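Long-range contact in tautomerase (Bordetella trematum, PDB 6VVR), which belongs to the tautomerase superfamily and assembles from three copies of a chain built on the beta-alpha-beta plan of that superfamily: residues 1-9 with 58-67. Sequence-based numbering, arbitrary orientation.
Sequences PLLNVHIMQ and AAMALVNVDL
Strands 2-8 and 61-67 pair antiparallel as the two central strands of a four-stranded sheet, with 39-45 beyond the first and 98-105 beyond the second. Three hydrogen-bonded pairs, L2 with D66, N4 with N64 and H6 with L62, each close a ring of two backbone bonds; L2 N to D66 O is 2.8 Å. Between them L3 faces V65 and V5 faces V63, beta-branched or leucine side chains suited to a sheet face packed under helices 13-31 and 73-91. L3 CG rests on V65 CG2 at 4.0 Å, while its CD2 reaches diagonally to V63 CG1 at 3.9 Å.

The other face mixes polar N4, H6, N64 and D66 with L2 and L62 at the subunit interface: H6 and L62 pack on I41 and L2 of the second subunit, L2 on V101 of the third. Setting CG of N4 between its backbone N and carbonyl carbon (chi1 50°) brings the amide toward N64, where OD1 lies within reach of two donors. H6 NE2 to N4 OD1, 2.9 Å and nearly straight (170°), lies in the carbonyl plane, on a lone pair. N64 ND2 to N4 OD1, 3.1 Å, crosses the strands tilted from that plane, the two amides turned 61° apart. These bonds help fix both the imidazole and the carboxamides; H6 ND1 bonds Y45 OH. D66 suits its buried place because its carboxylate forms salt bridges with R103 of its own chain through OD1 and R103 of the third subunit through OD2.

Where the pairing ends, a water accepts from M8 N and donates to M60 O, bridging the end of strand 2-8 and the loop leading into 61-67. The flexible M8 bends so that SD lies 3.9 Å from M60 CE. P1, its CB 3.9 Å from V65 CG1, begins the chain at the other end. Two beta-alpha-beta units, the first opening on the N-terminal P1, joined in a four-stranded sheet backed by two helices, are characteristic of the tautomerase superfamily; this protein assembles as a trimer.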
loop_
_atom_site.group_PDB
_atom_site.type_symbol
_atom_site.label_atom_id
_atom_site.label_comp_id
_atom_site.label_asym_id
_atom_site.label_seq_id
_atom_site.Cartn_x
_atom_site.Cartn_y
_atom_site.Cartn_z
ATOM N N PRO A 1 12.739 -7.758 0.870
ATOM C CA PRO A 1 11.606 -6.908 1.262
ATOM C C PRO A 1 11.265 -5.880 0.192
ATOM O O PRO A 1 12.162 -5.405 -0.507
ATOM C CB PRO A 1 12.115 -6.217 2.529
ATOM C CG PRO A 1 13.076 -7.222 3.120
ATOM C CD PRO A 1 13.784 -7.786 1.913
ATOM N N LEU A 2 9.986 -5.543 0.074
ATOM C CA LEU A 2 9.499 -4.608 -0.929
ATOM C C LEU A 2 9.037 -3.348 -0.215
ATOM O O LEU A 2 8.075 -3.388 0.559
ATOM C CB LEU A 2 8.371 -5.230 -1.752
ATOM C CG LEU A 2 8.768 -6.598 -2.336
ATOM C CD1 LEU A 2 7.660 -7.168 -3.171
ATOM C CD2 LEU A 2 10.044 -6.496 -3.158
ATOM N N LEU A 3 9.729 -2.241 -0.462
ATOM C CA LEU A 3 9.472 -0.984 0.228
ATOM C C LEU A 3 8.760 -0.012 -0.695
ATOM O O LEU A 3 9.157 0.156 -1.852
ATOM C CB LEU A 3 10.773 -0.348 0.721
ATOM C CG LEU A 3 11.416 -0.881 2.002
ATOM C CD1 LEU A 3 11.838 -2.343 1.866
ATOM C CD2 LEU A 3 12.605 -0.013 2.380
ATOM N N ASN A 4 7.729 0.646 -0.187
ATOM C CA ASN A 4 7.201 1.816 -0.868
ATOM C C ASN A 4 7.231 2.972 0.113
ATOM O O ASN A 4 6.768 2.843 1.256
ATOM C CB ASN A 4 5.805 1.578 -1.461
ATOM C CG ASN A 4 4.833 0.988 -0.485
ATOM O OD1 ASN A 4 4.011 1.705 0.094
ATOM N ND2 ASN A 4 4.879 -0.327 -0.327
ATOM N N VAL A 5 7.822 4.079 -0.331
ATOM C CA VAL A 5 8.249 5.171 0.529
ATOM C C VAL A 5 7.513 6.432 0.115
ATOM O O VAL A 5 7.359 6.713 -1.079
ATOM C CB VAL A 5 9.771 5.383 0.432
ATOM C CG1 VAL A 5 10.227 6.420 1.454
ATOM C CG2 VAL A 5 10.471 4.061 0.626
ATOM N N HIS A 6 7.087 7.206 1.105
ATOM C CA HIS A 6 6.172 8.317 0.899
ATOM C C HIS A 6 6.737 9.514 1.642
ATOM O O HIS A 6 6.890 9.453 2.862
ATOM C CB HIS A 6 4.776 7.940 1.410
ATOM C CG HIS A 6 4.272 6.652 0.835
ATOM N ND1 HIS A 6 3.437 6.606 -0.261
ATOM C CD2 HIS A 6 4.519 5.363 1.175
ATOM C CE1 HIS A 6 3.172 5.345 -0.558
ATOM N NE2 HIS A 6 3.819 4.571 0.296
ATOM N N ILE A 7 7.104 10.567 0.909
ATOM C CA ILE A 7 7.801 11.709 1.490
ATOM C C ILE A 7 7.148 12.989 0.995
ATOM O O ILE A 7 6.385 12.997 0.030
ATOM C CB ILE A 7 9.312 11.718 1.170
ATOM C CG1 ILE A 7 9.550 11.859 -0.326
ATOM C CG2 ILE A 7 9.981 10.457 1.696
ATOM C CD1 ILE A 7 11.019 12.066 -0.683
ATOM N N MET A 8 7.456 14.081 1.683
ATOM C CA MET A 8 6.958 15.381 1.276
ATOM C C MET A 8 7.721 15.865 0.050
ATOM O O MET A 8 8.913 15.581 -0.115
ATOM C CB MET A 8 7.108 16.398 2.412
ATOM C CG MET A 8 6.455 15.983 3.723
ATOM S SD MET A 8 4.749 15.484 3.466
ATOM C CE MET A 8 4.000 17.010 2.914
ATOM N N GLN A 9 7.018 16.587 -0.818
ATOM C CA GLN A 9 7.679 17.336 -1.879
ATOM C C GLN A 9 8.717 18.279 -1.283
ATOM O O GLN A 9 8.570 18.772 -0.164
ATOM C CB GLN A 9 6.661 18.156 -2.678
ATOM C CG GLN A 9 5.811 17.377 -3.659
ATOM C CD GLN A 9 4.849 18.280 -4.414
ATOM O OE1 GLN A 9 4.865 19.500 -4.243
ATOM N NE2 GLN A 9 4.001 17.684 -5.243
ATOM N N ALA A 58 1.265 19.172 7.726
ATOM C CA ALA A 58 2.370 18.818 8.603
ATOM C C ALA A 58 3.273 17.806 7.912
ATOM O O ALA A 58 2.827 16.985 7.107
ATOM C CB ALA A 58 1.851 18.258 9.926
ATOM N N ALA A 59 4.559 17.875 8.219
ATOM C CA ALA A 59 5.514 17.014 7.538
ATOM C C ALA A 59 5.383 15.572 8.017
ATOM O O ALA A 59 5.075 15.308 9.184
ATOM C CB ALA A 59 6.938 17.524 7.762
ATOM N N MET A 60 5.595 14.636 7.094
ATOM C CA MET A 60 5.633 13.220 7.423
ATOM C C MET A 60 6.535 12.506 6.429
ATOM O O MET A 60 6.799 12.992 5.324
ATOM C CB MET A 60 4.232 12.582 7.418
ATOM C CG MET A 60 3.554 12.499 6.061
ATOM S SD MET A 60 4.033 11.000 5.152
ATOM C CE MET A 60 4.125 11.660 3.479
ATOM N N ALA A 61 7.018 11.345 6.850
ATOM C CA ALA A 61 7.571 10.355 5.946
ATOM C C ALA A 61 7.037 9.006 6.385
ATOM O O ALA A 61 6.770 8.782 7.571
ATOM C CB ALA A 61 9.108 10.348 5.932
ATOM N N LEU A 62 6.855 8.119 5.417
ATOM C CA LEU A 62 6.278 6.808 5.678
ATOM C C LEU A 62 7.011 5.765 4.851
ATOM O O LEU A 62 7.150 5.930 3.637
ATOM C CB LEU A 62 4.785 6.795 5.339
ATOM C CG LEU A 62 4.112 5.428 5.463
ATOM C CD1 LEU A 62 4.061 4.975 6.936
ATOM C CD2 LEU A 62 2.721 5.469 4.841
ATOM N N VAL A 63 7.484 4.703 5.506
ATOM C CA VAL A 63 8.090 3.559 4.828
ATOM C C VAL A 63 7.200 2.350 5.084
ATOM O O VAL A 63 7.074 1.898 6.227
ATOM C CB VAL A 63 9.532 3.298 5.303
ATOM C CG1 VAL A 63 10.154 2.137 4.521
ATOM C CG2 VAL A 63 10.406 4.559 5.164
ATOM N N ASN A 64 6.581 1.830 4.028
ATOM C CA ASN A 64 5.825 0.588 4.089
ATOM C C ASN A 64 6.686 -0.556 3.577
ATOM O O ASN A 64 7.247 -0.465 2.477
ATOM C CB ASN A 64 4.553 0.686 3.248
ATOM C CG ASN A 64 3.570 1.698 3.794
ATOM O OD1 ASN A 64 3.482 1.906 5.004
ATOM N ND2 ASN A 64 2.822 2.335 2.898
ATOM N N VAL A 65 6.768 -1.636 4.356
ATOM C CA VAL A 65 7.617 -2.785 4.047
ATOM C C VAL A 65 6.741 -4.025 3.972
ATOM O O VAL A 65 6.140 -4.428 4.979
ATOM C CB VAL A 65 8.717 -2.993 5.097
ATOM C CG1 VAL A 65 9.637 -4.142 4.667
ATOM C CG2 VAL A 65 9.488 -1.705 5.356
ATOM N N ASP A 66 6.662 -4.629 2.788
ATOM C CA ASP A 66 6.087 -5.956 2.640
ATOM C C ASP A 66 7.247 -6.938 2.623
ATOM O O ASP A 66 8.119 -6.856 1.748
ATOM C CB ASP A 66 5.253 -6.068 1.363
ATOM C CG ASP A 66 4.015 -5.196 1.403
ATOM O OD1 ASP A 66 3.335 -5.154 2.445
ATOM O OD2 ASP A 66 3.724 -4.539 0.397
ATOM N N LEU A 67 7.296 -7.823 3.610
ATOM C CA LEU A 67 8.418 -8.740 3.727
ATOM C C LEU A 67 7.938 -10.131 4.116
ATOM O O LEU A 67 6.883 -10.308 4.726
ATOM C CB LEU A 67 9.463 -8.241 4.736
ATOM C CG LEU A 67 9.220 -8.488 6.225
ATOM C CD1 LEU A 67 10.474 -8.167 7.024
ATOM C CD2 LEU A 67 8.038 -7.656 6.708
HETATM O O HOH W 1 9.192 13.689 4.026
#